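Reticulocyte binding protein (Streptococcus agalactiae COH1, PDB 3FAW) probably hydrolyses the alpha-1,6 linkages of pullulan and related alpha-glucans as a secreted pullulanase attached to the streptococcal cell wall. Local coordinates at residues 272-277 against 356-361; 342-347 against 571-576; 523-528 against 579-584; 661-664 against 670-673. All coordinates share one frame; numbering follows the deposited sequence.

Interaction 1. Residues 272-277 against 356-361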
loop_
_atom_site.group_PDB
_atom_site.type_symbol
_atom_site.label_atom_id
_atom_site.label_comp_id
_atom_site.label_asym_id
_atom_site.label_seq_id
_atom_site.Cartn_x
_atom_site.Cartn_y
_atom_site.Cartn_z
ATOM N N GLU A 272 -2.487 -3.985 -10.471
ATOM C CA GLU A 272 -3.156 -3.678 -9.195
ATOM C C GLU A 272 -4.666 -3.936 -9.220
ATOM O O GLU A 272 -5.412 -3.203 -9.870
ATOM C CB GLU A 272 -2.895 -2.225 -8.783
ATOM C CG GLU A 272 -3.375 -1.886 -7.357
ATOM C CD GLU A 272 -3.591 -0.399 -7.124
ATOM O OE1 GLU A 272 -3.979 0.314 -8.071
ATOM O OE2 GLU A 272 -3.384 0.061 -5.981
ATOM N N ALA A 273 -5.102 -4.955 -8.476
ATOM C CA ALA A 273 -6.520 -5.331 -8.390
ATOM C C ALA A 273 -7.039 -5.453 -6.949
ATOM O O ALA A 273 -6.310 -5.842 -6.033
ATOM C CB ALA A 273 -6.754 -6.645 -9.136
ATOM N N HIS A 274 -8.312 -5.108 -6.774
ATOM C CA HIS A 274 -9.064 -5.342 -5.542
ATOM C C HIS A 274 -9.863 -6.649 -5.718
ATOM O O HIS A 274 -10.470 -6.874 -6.767
ATOM C CB HIS A 274 -10.002 -4.155 -5.320
ATOM C CG HIS A 274 -10.681 -4.130 -3.989
ATOM N ND1 HIS A 274 -11.773 -4.919 -3.693
ATOM C CD2 HIS A 274 -10.460 -3.369 -2.892
ATOM C CE1 HIS A 274 -12.176 -4.662 -2.462
ATOM N NE2 HIS A 274 -11.397 -3.724 -1.954
ATOM N N VAL A 275 -9.846 -7.507 -4.697
ATOM C CA VAL A 275 -10.424 -8.861 -4.792
ATOM C C VAL A 275 -11.932 -8.861 -5.064
ATOM O O VAL A 275 -12.440 -9.727 -5.784
ATOM C CB VAL A 275 -10.130 -9.690 -3.517
ATOM C CG1 VAL A 275 -10.844 -11.040 -3.566
ATOM C CG2 VAL A 275 -8.630 -9.890 -3.354
ATOM N N ARG A 276 -12.636 -7.897 -4.478
ATOM C CA ARG A 276 -14.056 -7.682 -4.758
ATOM C C ARG A 276 -14.272 -7.223 -6.205
ATOM O O ARG A 276 -15.014 -7.859 -6.960
ATOM C CB ARG A 276 -14.634 -6.642 -3.792
ATOM C CG ARG A 276 -16.120 -6.338 -3.975
ATOM C CD ARG A 276 -16.975 -7.518 -3.573
ATOM N NE ARG A 276 -18.400 -7.194 -3.580
ATOM C CZ ARG A 276 -19.366 -7.989 -3.126
ATOM N NH1 ARG A 276 -19.085 -9.181 -2.605
ATOM N NH2 ARG A 276 -20.625 -7.587 -3.187
ATOM N N ASP A 277 -13.613 -6.122 -6.573
ATOM C CA ASP A 277 -13.766 -5.507 -7.902
ATOM C C ASP A 277 -13.666 -6.511 -9.041
ATOM O O ASP A 277 -14.452 -6.473 -9.990
ATOM C CB ASP A 277 -12.678 -4.446 -8.146
ATOM C CG ASP A 277 -12.787 -3.244 -7.223
ATOM O OD1 ASP A 277 -13.728 -3.176 -6.401
ATOM O OD2 ASP A 277 -11.905 -2.364 -7.324
ATOM N N GLY A 356 -12.086 -11.493 6.666
ATOM C CA GLY A 356 -13.097 -12.495 6.354
ATOM C C GLY A 356 -13.975 -12.124 5.161
ATOM O O GLY A 356 -14.784 -12.934 4.723
ATOM N N MET A 357 -13.817 -10.907 4.632
ATOM C CA MET A 357 -14.653 -10.419 3.518
ATOM C C MET A 357 -14.477 -11.218 2.217
ATOM O O MET A 357 -15.414 -11.322 1.421
ATOM C CB MET A 357 -14.358 -8.940 3.245
ATOM C CG MET A 357 -15.389 -8.213 2.363
ATOM S SD MET A 357 -17.014 -8.064 3.138
ATOM C CE MET A 357 -17.892 -9.420 2.364
ATOM N N TYR A 358 -13.283 -11.769 2.008
ATOM C CA TYR A 358 -12.955 -12.476 0.769
ATOM C C TYR A 358 -12.989 -13.992 0.922
ATOM O O TYR A 358 -12.543 -14.729 0.032
ATOM C CB TYR A 358 -11.597 -11.996 0.253
ATOM C CG TYR A 358 -11.509 -10.490 0.231
ATOM C CD1 TYR A 358 -12.511 -9.729 -0.369
ATOM C CD2 TYR A 358 -10.448 -9.818 0.835
ATOM C CE1 TYR A 358 -12.454 -8.352 -0.385
ATOM C CE2 TYR A 358 -10.377 -8.436 0.816
ATOM C CZ TYR A 358 -11.388 -7.708 0.207
ATOM O OH TYR A 358 -11.341 -6.339 0.185
ATOM N N SER A 359 -13.555 -14.447 2.037
ATOM C CA SER A 359 -13.704 -15.866 2.327
ATOM C C SER A 359 -15.133 -16.318 2.056
ATOM O O SER A 359 -16.096 -15.596 2.341
ATOM C CB SER A 359 -13.346 -16.140 3.792
ATOM O OG SER A 359 -13.658 -17.473 4.165
ATOM N N GLU A 360 -15.269 -17.520 1.507
ATOM C CA GLU A 360 -16.587 -18.125 1.318
ATOM C C GLU A 360 -17.203 -18.564 2.651
ATOM O O GLU A 360 -18.424 -18.633 2.779
ATOM C CB GLU A 360 -16.499 -19.298 0.341
ATOM C CG GLU A 360 -16.233 -18.849 -1.090
ATOM C CD GLU A 360 -16.393 -19.967 -2.091
ATOM O OE1 GLU A 360 -15.683 -20.983 -1.952
ATOM O OE2 GLU A 360 -17.220 -19.826 -3.017
ATOM N N LYS A 361 -16.353 -18.831 3.643
ATOM C CA LYS A 361 -16.797 -19.298 4.958
ATOM C C LYS A 361 -16.179 -18.470 6.091
ATOM O O LYS A 361 -15.335 -18.970 6.832
ATOM C CB LYS A 361 -16.437 -20.778 5.128
ATOM C CG LYS A 361 -17.073 -21.686 4.092
ATOM C CD LYS A 361 -16.862 -23.151 4.427
ATOM C CE LYS A 361 -17.870 -23.654 5.458
ATOM N NZ LYS A 361 -17.728 -25.114 5.710
HETATM O O HOH W 1 -16.186 -9.832 -1.216
#

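Interaction 2. Residues 342-347 against 571-576. With CA (calcium ion), chain D.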
loop_
_atom_site.group_PDB
_atom_site.type_symbol
_atom_site.label_atom_id
_atom_site.label_comp_id
_atom_site.label_asym_id
_atom_site.label_seq_id
_atom_site.Cartn_x
_atom_site.Cartn_y
_atom_site.Cartn_z
ATOM N N TYR A 342 -18.865 -2.031 0.844
ATOM C CA TYR A 342 -17.591 -1.975 0.135
ATOM C C TYR A 342 -16.517 -1.206 0.905
ATOM O O TYR A 342 -16.803 -0.193 1.539
ATOM C CB TYR A 342 -17.785 -1.304 -1.227
ATOM C CG TYR A 342 -16.542 -1.334 -2.072
ATOM C CD1 TYR A 342 -16.267 -2.421 -2.885
ATOM C CD2 TYR A 342 -15.624 -0.288 -2.036
ATOM C CE1 TYR A 342 -15.129 -2.461 -3.652
ATOM C CE2 TYR A 342 -14.475 -0.321 -2.803
ATOM C CZ TYR A 342 -14.234 -1.413 -3.609
ATOM O OH TYR A 342 -13.097 -1.466 -4.376
ATOM N N ASN A 343 -15.279 -1.684 0.824
ATOM C CA ASN A 343 -14.142 -1.020 1.459
ATOM C C ASN A 343 -12.864 -1.443 0.749
ATOM O O ASN A 343 -12.655 -2.635 0.541
ATOM C CB ASN A 343 -14.085 -1.410 2.942
ATOM C CG ASN A 343 -13.195 -0.496 3.775
ATOM O OD1 ASN A 343 -12.277 0.153 3.269
ATOM N ND2 ASN A 343 -13.467 -0.451 5.074
ATOM N N TRP A 344 -12.024 -0.476 0.366
ATOM C CA TRP A 344 -10.708 -0.788 -0.211
ATOM C C TRP A 344 -9.870 -1.585 0.780
ATOM O O TRP A 344 -9.168 -2.517 0.391
ATOM C CB TRP A 344 -9.926 0.475 -0.606
ATOM C CG TRP A 344 -10.299 1.092 -1.920
ATOM C CD1 TRP A 344 -10.933 0.489 -2.971
ATOM C CD2 TRP A 344 -10.014 2.434 -2.342
ATOM N NE1 TRP A 344 -11.085 1.379 -4.004
ATOM C CE2 TRP A 344 -10.533 2.580 -3.645
ATOM C CE3 TRP A 344 -9.387 3.532 -1.735
ATOM C CZ2 TRP A 344 -10.437 3.777 -4.360
ATOM C CZ3 TRP A 344 -9.298 4.726 -2.445
ATOM C CH2 TRP A 344 -9.823 4.837 -3.744
ATOM N N GLY A 345 -9.934 -1.189 2.051
ATOM C CA GLY A 345 -9.244 -1.889 3.131
ATOM C C GLY A 345 -8.185 -1.093 3.876
ATOM O O GLY A 345 -7.382 -1.676 4.606
ATOM N N TYR A 346 -8.200 0.234 3.736
ATOM C CA TYR A 346 -7.205 1.092 4.387
ATOM C C TYR A 346 -7.681 1.571 5.763
ATOM O O TYR A 346 -7.445 2.715 6.149
ATOM C CB TYR A 346 -6.826 2.263 3.466
ATOM C CG TYR A 346 -6.214 1.783 2.171
ATOM C CD1 TYR A 346 -4.912 1.295 2.136
ATOM C CD2 TYR A 346 -6.949 1.776 0.989
ATOM C CE1 TYR A 346 -4.351 0.833 0.957
ATOM C CE2 TYR A 346 -6.396 1.313 -0.197
ATOM C CZ TYR A 346 -5.099 0.846 -0.205
ATOM O OH TYR A 346 -4.556 0.383 -1.377
ATOM N N ASP A 347 -8.330 0.664 6.498
ATOM C CA ASP A 347 -8.732 0.874 7.891
ATOM C C ASP A 347 -8.254 -0.327 8.723
ATOM O O ASP A 347 -9.067 -1.135 9.180
ATOM C CB ASP A 347 -10.254 1.007 7.984
ATOM C CG ASP A 347 -10.808 2.069 7.052
ATOM O OD1 ASP A 347 -10.320 3.216 7.098
ATOM O OD2 ASP A 347 -11.734 1.756 6.275
ATOM N N ALA A 571 -1.917 5.617 -13.560
ATOM C CA ALA A 571 -3.181 5.410 -12.843
ATOM C C ALA A 571 -3.049 4.345 -11.758
ATOM O O ALA A 571 -2.115 3.542 -11.761
ATOM C CB ALA A 571 -4.277 5.034 -13.807
ATOM N N ALA A 572 -4.006 4.356 -10.837
ATOM C CA ALA A 572 -4.074 3.394 -9.739
ATOM C C ALA A 572 -5.488 3.423 -9.170
ATOM O O ALA A 572 -6.350 4.117 -9.699
ATOM C CB ALA A 572 -3.062 3.736 -8.668
ATOM N N HIS A 573 -5.721 2.675 -8.095
ATOM C CA HIS A 573 -7.037 2.644 -7.451
ATOM C C HIS A 573 -7.475 4.032 -6.969
ATOM O O HIS A 573 -8.665 4.335 -6.965
ATOM C CB HIS A 573 -7.051 1.645 -6.291
ATOM C CG HIS A 573 -6.294 2.111 -5.084
ATOM N ND1 HIS A 573 -4.966 1.808 -4.875
ATOM C CD2 HIS A 573 -6.676 2.881 -4.037
ATOM C CE1 HIS A 573 -4.566 2.365 -3.746
ATOM N NE2 HIS A 573 -5.583 3.021 -3.218
ATOM N N ASP A 574 -6.504 4.856 -6.566
ATOM C CA ASP A 574 -6.745 6.231 -6.104
ATOM C C ASP A 574 -6.971 7.171 -7.276
ATOM O O ASP A 574 -6.441 6.938 -8.365
ATOM C CB ASP A 574 -5.539 6.763 -5.317
ATOM C CG ASP A 574 -5.473 6.241 -3.900
ATOM O OD1 ASP A 574 -6.536 5.997 -3.293
ATOM O OD2 ASP A 574 -4.346 6.099 -3.382
ATOM N N ASN A 575 -7.736 8.241 -7.049
ATOM C CA ASN A 575 -7.964 9.293 -8.054
ATOM C C ASN A 575 -8.760 8.800 -9.276
ATOM O O ASN A 575 -9.200 7.650 -9.303
ATOM C CB ASN A 575 -6.629 9.938 -8.455
ATOM C CG ASN A 575 -5.833 10.419 -7.252
ATOM O OD1 ASN A 575 -6.269 11.306 -6.518
ATOM N ND2 ASN A 575 -4.661 9.827 -7.042
ATOM N N LEU A 576 -8.974 9.666 -10.269
ATOM C CA LEU A 576 -9.728 9.279 -11.475
ATOM C C LEU A 576 -9.012 8.176 -12.252
ATOM O O LEU A 576 -7.780 8.136 -12.282
ATOM C CB LEU A 576 -9.943 10.482 -12.404
ATOM C CG LEU A 576 -10.823 11.627 -11.888
ATOM C CD1 LEU A 576 -10.697 12.845 -12.794
ATOM C CD2 LEU A 576 -12.278 11.185 -11.768
HETATM CA CA CA D . -17.494 1.249 3.218
HETATM O O HOH W 2 -17.347 -0.868 4.477
HETATM O O HOH W 3 -19.529 1.855 4.893
HETATM O O HOH W 4 -16.376 1.942 5.412
HETATM O O HOH W 5 -15.404 2.137 2.401
#

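Interaction 3. Residues 523-528 against 579-584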
loop_
_atom_site.group_PDB
_atom_site.type_symbol
_atom_site.label_atom_id
_atom_site.label_comp_id
_atom_site.label_asym_id
_atom_site.label_seq_id
_atom_site.Cartn_x
_atom_site.Cartn_y
_atom_site.Cartn_z
ATOM N N SER A 523 3.130 14.635 -15.556
ATOM C CA SER A 523 3.585 15.117 -16.859
ATOM C C SER A 523 2.778 14.528 -18.021
ATOM O O SER A 523 2.478 15.232 -18.989
ATOM C CB SER A 523 5.072 14.815 -17.051
ATOM O OG SER A 523 5.856 15.496 -16.086
ATOM N N LEU A 524 2.420 13.248 -17.919
ATOM C CA LEU A 524 1.682 12.568 -18.995
ATOM C C LEU A 524 0.170 12.822 -18.986
ATOM O O LEU A 524 -0.424 13.001 -20.050
ATOM C CB LEU A 524 1.943 11.057 -18.963
ATOM C CG LEU A 524 3.362 10.570 -19.281
ATOM C CD1 LEU A 524 3.356 9.064 -19.548
ATOM C CD2 LEU A 524 3.967 11.319 -20.462
ATOM N N LYS A 525 -0.456 12.821 -17.809
ATOM C CA LYS A 525 -1.932 12.914 -17.735
ATOM C C LYS A 525 -2.506 13.617 -16.492
ATOM O O LYS A 525 -3.674 13.424 -16.160
ATOM C CB LYS A 525 -2.558 11.512 -17.892
ATOM C CG LYS A 525 -1.887 10.394 -17.092
ATOM C CD LYS A 525 -1.983 10.574 -15.578
ATOM C CE LYS A 525 -3.417 10.413 -15.065
ATOM N NZ LYS A 525 -3.463 10.325 -13.585
ATOM N N SER A 526 -1.689 14.431 -15.827
ATOM C CA SER A 526 -2.088 15.180 -14.619
ATOM C C SER A 526 -2.272 14.335 -13.356
ATOM O O SER A 526 -2.417 13.109 -13.402
ATOM C CB SER A 526 -3.356 16.018 -14.858
ATOM O OG SER A 526 -4.548 15.252 -14.718
ATOM N N GLY A 527 -2.268 15.039 -12.228
ATOM C CA GLY A 527 -2.479 14.459 -10.904
ATOM C C GLY A 527 -2.404 15.551 -9.848
ATOM O O GLY A 527 -2.426 16.730 -10.178
ATOM N N PHE A 528 -2.307 15.165 -8.579
ATOM C CA PHE A 528 -2.221 16.139 -7.485
ATOM C C PHE A 528 -1.014 17.072 -7.673
ATOM O O PHE A 528 0.077 16.607 -8.017
ATOM C CB PHE A 528 -2.117 15.419 -6.142
ATOM C CG PHE A 528 -2.094 16.345 -4.955
ATOM C CD1 PHE A 528 -3.279 16.833 -4.415
ATOM C CD2 PHE A 528 -0.887 16.735 -4.381
ATOM C CE1 PHE A 528 -3.262 17.693 -3.321
ATOM C CE2 PHE A 528 -0.861 17.594 -3.289
ATOM C CZ PHE A 528 -2.052 18.072 -2.756
ATOM N N HIS A 579 -9.035 6.555 -18.166
ATOM C CA HIS A 579 -10.091 6.931 -19.110
ATOM C C HIS A 579 -10.796 8.224 -18.683
ATOM O O HIS A 579 -10.934 9.166 -19.473
ATOM C CB HIS A 579 -11.116 5.797 -19.216
ATOM C CG HIS A 579 -12.312 6.136 -20.049
ATOM N ND1 HIS A 579 -13.433 6.742 -19.526
ATOM C CD2 HIS A 579 -12.563 5.952 -21.367
ATOM C CE1 HIS A 579 -14.321 6.923 -20.489
ATOM N NE2 HIS A 579 -13.819 6.449 -21.614
ATOM N N ASP A 580 -11.230 8.256 -17.425
ATOM C CA ASP A 580 -12.029 9.362 -16.902
ATOM C C ASP A 580 -11.246 10.672 -16.799
ATOM O O ASP A 580 -11.800 11.746 -17.039
ATOM C CB ASP A 580 -12.623 8.997 -15.535
ATOM C CG ASP A 580 -13.660 7.877 -15.614
ATOM O OD1 ASP A 580 -14.110 7.508 -16.718
ATOM O OD2 ASP A 580 -14.040 7.366 -14.547
ATOM N N VAL A 581 -9.967 10.587 -16.440
ATOM C CA VAL A 581 -9.115 11.777 -16.331
ATOM C C VAL A 581 -8.766 12.339 -17.716
ATOM O O VAL A 581 -8.650 13.549 -17.889
ATOM C CB VAL A 581 -7.829 11.493 -15.512
ATOM C CG1 VAL A 581 -6.826 10.660 -16.322
ATOM C CG2 VAL A 581 -7.200 12.793 -15.042
ATOM N N ILE A 582 -8.614 11.459 -18.702
ATOM C CA ILE A 582 -8.435 11.886 -20.092
ATOM C C ILE A 582 -9.663 12.656 -20.587
ATOM O O ILE A 582 -9.525 13.736 -21.155
ATOM C CB ILE A 582 -8.139 10.691 -21.029
ATOM C CG1 ILE A 582 -6.696 10.217 -20.833
ATOM C CG2 ILE A 582 -8.367 11.076 -22.494
ATOM C CD1 ILE A 582 -6.385 8.880 -21.486
ATOM N N ALA A 583 -10.855 12.104 -20.354
ATOM C CA ALA A 583 -12.111 12.739 -20.767
ATOM C C ALA A 583 -12.323 14.084 -20.071
ATOM O O ALA A 583 -12.814 15.042 -20.684
ATOM C CB ALA A 583 -13.293 11.813 -20.493
ATOM N N LYS A 584 -11.958 14.142 -18.791
ATOM C CA LYS A 584 -12.009 15.385 -18.019
ATOM C C LYS A 584 -11.000 16.404 -18.535
ATOM O O LYS A 584 -11.328 17.582 -18.691
ATOM C CB LYS A 584 -11.748 15.106 -16.531
ATOM C CG LYS A 584 -11.519 16.353 -15.671
ATOM C CD LYS A 584 -12.732 17.273 -15.645
ATOM C CE LYS A 584 -12.479 18.506 -14.784
ATOM N NZ LYS A 584 -13.673 19.395 -14.717
#

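Interaction 4. Residues 661-664 against 670-673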
loop_
_atom_site.group_PDB
_atom_site.type_symbol
_atom_site.label_atom_id
_atom_site.label_comp_id
_atom_site.label_asym_id
_atom_site.label_seq_id
_atom_site.Cartn_x
_atom_site.Cartn_y
_atom_site.Cartn_z
ATOM N N HIS A 661 -13.632 10.109 -8.267
ATOM C CA HIS A 661 -12.172 10.159 -8.145
ATOM C C HIS A 661 -11.658 9.528 -6.846
ATOM O O HIS A 661 -10.451 9.443 -6.637
ATOM C CB HIS A 661 -11.662 11.603 -8.258
ATOM C CG HIS A 661 -12.169 12.515 -7.184
ATOM N ND1 HIS A 661 -13.261 13.338 -7.364
ATOM C CD2 HIS A 661 -11.730 12.738 -5.922
ATOM C CE1 HIS A 661 -13.476 14.025 -6.255
ATOM N NE2 HIS A 661 -12.563 13.678 -5.365
ATOM N N ASP A 662 -12.560 9.094 -5.971
ATOM C CA ASP A 662 -12.158 8.419 -4.730
ATOM C C ASP A 662 -13.230 7.412 -4.338
ATOM O O ASP A 662 -14.146 7.723 -3.574
ATOM C CB ASP A 662 -11.911 9.452 -3.621
ATOM C CG ASP A 662 -11.387 8.836 -2.324
ATOM O OD1 ASP A 662 -11.064 7.631 -2.287
ATOM O OD2 ASP A 662 -11.289 9.581 -1.329
ATOM N N SER A 663 -13.102 6.196 -4.865
ATOM C CA SER A 663 -14.170 5.198 -4.772
ATOM C C SER A 663 -14.011 4.215 -3.601
ATOM O O SER A 663 -14.508 3.092 -3.655
ATOM C CB SER A 663 -14.292 4.443 -6.103
ATOM O OG SER A 663 -13.124 3.700 -6.389
ATOM N N TYR A 664 -13.356 4.657 -2.529
ATOM C CA TYR A 664 -13.120 3.811 -1.355
ATOM C C TYR A 664 -14.412 3.329 -0.677
ATOM O O TYR A 664 -14.424 2.256 -0.077
ATOM C CB TYR A 664 -12.235 4.545 -0.335
ATOM C CG TYR A 664 -12.977 5.469 0.617
ATOM C CD1 TYR A 664 -13.078 5.165 1.972
ATOM C CD2 TYR A 664 -13.581 6.641 0.163
ATOM C CE1 TYR A 664 -13.755 6.003 2.852
ATOM C CE2 TYR A 664 -14.263 7.486 1.037
ATOM C CZ TYR A 664 -14.345 7.161 2.379
ATOM O OH TYR A 664 -15.013 7.991 3.255
ATOM N N ILE A 670 -20.161 1.074 -9.186
ATOM C CA ILE A 670 -19.027 1.940 -9.499
ATOM C C ILE A 670 -17.727 1.150 -9.642
ATOM O O ILE A 670 -16.965 1.374 -10.580
ATOM C CB ILE A 670 -18.824 3.018 -8.400
ATOM C CG1 ILE A 670 -19.921 4.083 -8.478
ATOM C CG2 ILE A 670 -17.443 3.667 -8.524
ATOM C CD1 ILE A 670 -19.791 5.015 -9.674
ATOM N N ASN A 671 -17.492 0.224 -8.713
ATOM C CA ASN A 671 -16.166 -0.376 -8.516
ATOM C C ASN A 671 -15.860 -1.664 -9.290
ATOM O O ASN A 671 -14.708 -2.100 -9.311
ATOM C CB ASN A 671 -15.926 -0.624 -7.018
ATOM C CG ASN A 671 -15.452 0.615 -6.285
ATOM O OD1 ASN A 671 -14.436 1.268 -6.828
ATOM N ND2 ASN A 671 -15.992 0.979 -5.241
ATOM N N HIS A 672 -16.862 -2.273 -9.921
ATOM C CA HIS A 672 -16.658 -3.574 -10.566
ATOM C C HIS A 672 -15.786 -3.488 -11.824
ATOM O O HIS A 672 -15.818 -2.498 -12.557
ATOM C CB HIS A 672 -17.997 -4.273 -10.879
ATOM C CG HIS A 672 -18.755 -3.681 -12.029
ATOM N ND1 HIS A 672 -18.659 -4.171 -13.313
ATOM C CD2 HIS A 672 -19.638 -2.655 -12.084
ATOM C CE1 HIS A 672 -19.437 -3.463 -14.113
ATOM N NE2 HIS A 672 -20.044 -2.537 -13.392
ATOM N N PHE A 673 -14.999 -4.537 -12.047
ATOM C CA PHE A 673 -14.285 -4.721 -13.298
ATOM C C PHE A 673 -15.339 -5.091 -14.348
ATOM O O PHE A 673 -16.124 -6.015 -14.142
ATOM C CB PHE A 673 -13.237 -5.832 -13.136
ATOM C CG PHE A 673 -12.322 -6.011 -14.322
ATOM C CD1 PHE A 673 -11.132 -5.301 -14.414
ATOM C CD2 PHE A 673 -12.632 -6.920 -15.325
ATOM C CE1 PHE A 673 -10.275 -5.482 -15.499
ATOM C CE2 PHE A 673 -11.782 -7.106 -16.414
ATOM C CZ PHE A 673 -10.607 -6.385 -16.503
#

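Interaction 1. Residues 272-277 against 356-361
Tyr358 reaches from a type I turn, Gly356 to Ser359, to the residues just after strand 269-273. That strand is the first of the catalytic TIM barrel, so the contact joins its C-terminal end to the long loop between strand 312-315 and helix 367-381. The Tyr358 side chain leaves the backbone with CG anti to its own carbonyl carbon (chi1 -49°), which brings the ring beside Val275. At the root, Tyr358 CB lies 4.0 Å from Val275 CG1. Further out, ring atom CD1 is 3.8 Å from the same methyl. Val275 CB sits over the centre of this face in a CH-pi contact, 4.0 Å from the centroid. On the opposite face Met357 CB lies nearer the rim. Tyr358 CE1 comes 4.1 Å from Arg276 N, whose N-H makes a weak hydrogen bond to His274 ND1. At the far end the edge of Tyr358 turns toward the face of His274 in an offset edge-to-face pair, with planes at 89°. The OH comes 3.2 Å from His274 CE1 and hydrogen-bonds to Tyr321 OH, while His274 NE2 bonds to Asn343 O. Arg276 forms a salt bridge with Asp668. It also reaches the turn through a water: Arg276 NH1 donates to the water at 3.3 Å, and the water donates to Met357 O at 3.1 Å.

Interaction 2. Residues 342-347 against 571-576
The first torsions turn His573 and Trp344 toward each other. His573 CG stands between its backbone N and carbonyl carbon (chi1 73°), and Trp344 CG lies beside its own N. The imidazole edge therefore meets the indole face. The His573 ring and the six-membered ring of Trp344 have centroids 4.6 Å apart and planes at 79°. His573 CD2 makes the touch, 3.6 Å from Trp344 CZ3 and offset toward the rim of the indole. His573 O lies 3.2 Å from Trp344 CZ2. Tyr346 approaches the imidazole from another direction. These two rings lie 18° from parallel with little overlap, their centroids 5.3 Å apart, and Tyr346 OH ends 3.1 Å from His573 CE1. Residues 342-347 read YNWGYD, the start of the YNWGYDP signature of type I pullulanases. The His573-Asp574-Asn575 run is consistent with a conserved region of the alpha-amylase family after barrel strand seven. Both loops lie at the C-terminal end of the barrel, where this family has its substrate site, so the aromatic cluster probably lines it. Tyr346 OH is bonded to Asp389, and His573 ND1 to Glu272. Asn343 OD1 takes Gly345 N in an Asx turn, and Asn343 ND2 donates to Asp347 OD2 at 3.1 Å. Calcium is bound by Tyr342 O at 2.3 Å and by four waters; Asn340 O and Asp665 OD1 complete the seven ligands.

Interaction 3. Residues 523-528 against 579-584
The backbone leaves helical geometry at Ser526, with phi turned to +72°, and at this exit Lys525 and Ser526 face Val581 of helix 578-586. The nearest CA atoms are those of Lys525 and Ile582, 7.0 Å apart. Val581 fits its two methyls to different partners. Val581 CG1 lies 3.6 Å from Lys525 CE, and Val581 CG2 lies 3.6 Å from Ser526 OG. CG2 also comes 3.8 Å from Lys525 O, so the valine rests on backbone as well as side chains. Lys525 is coiled, with bends at chi2 and chi3. This folds its methylene chain back and presents the CE flank to the valine, while the ammonium passes on. Lys525 NZ donates to Ser526 O at 3.0 Å, nearly in line with the carbonyl, and has a weak second bond to Ile570 O. Ser526 OG is hydrogen-bonded to Gly532 N. The contact is small, buried and mainly van der Waals. It joins two helices that follow adjacent barrel strands, 513-516 and 566-568. Beyond them Ile582 packs on Ile597 of helix 590-609, and Leu524 on Ile547 of helix 544-551.

Interaction 4. Residues 661-664 against 670-673
Ser663 and Asn671 are joined by two hydrogen bonds that use both ends of the asparagine amide. The pair closes a short loop between strand 658-660 and helix 668-671, in the region that follows strand 614-618, the eighth strand of the TIM barrel. Asn671 ND2 donates to Ser663 O at 3.0 Å, with an N-H...O angle of 162°. The acceptor is close to the amide plane, and the donor lies in the carbonyl plane of Ser663. From its other end, Asn671 OD1 accepts from Ser663 OG at 2.8 Å, on a lone pair and in the carbonyl plane. Ser663 OG sits between its backbone N and carbonyl carbon (chi1 64°), a position from which OG and the backbone O can both serve the same amide. Two bonds at opposite ends of the flat group fix its rotation. Beside them, Ile670 CG2 packs on Ser663 CB at 4.0 Å. In the next shell, Lys627 NZ is bonded to Ser663 OG, Ser666 O takes a weak bond from Asn671 ND2, and Asp665, within the closed loop, is a calcium ligand. Tyr342 touches the pair at Asn671 ND2, and Trp344 touches it at Ser663 OG. After the helix the chain turns back to the end of the first barrel strand, where Phe673 meets Phe278 and Tyr623 edge-to-face and its backbone N lies 2.9 Å from Asp277 O, hydrogen-bonded to it.

In the fold
All four contacts belong to the eight-stranded TIM barrel and its connecting loops. Interactions 1 and 2 cross along the chain, as do 2 and 3; interaction 4 comes last. Interaction 2 is the hub and touches the other three. Its centre lies about 7 Å from that of interaction 4, about 14 Å from interaction 1 and about 17 Å from interaction 3. Interactions 1, 2 and 4 gather loops after the first, second, seventh and eighth strands at the C-terminal end of the barrel, where the active site of this family probably lies. Calcium joins 342-347 to the loop between 661-664 and 670-673. Interaction 3 joins helices outside the strands, about 28 Å from interaction 1 between centres.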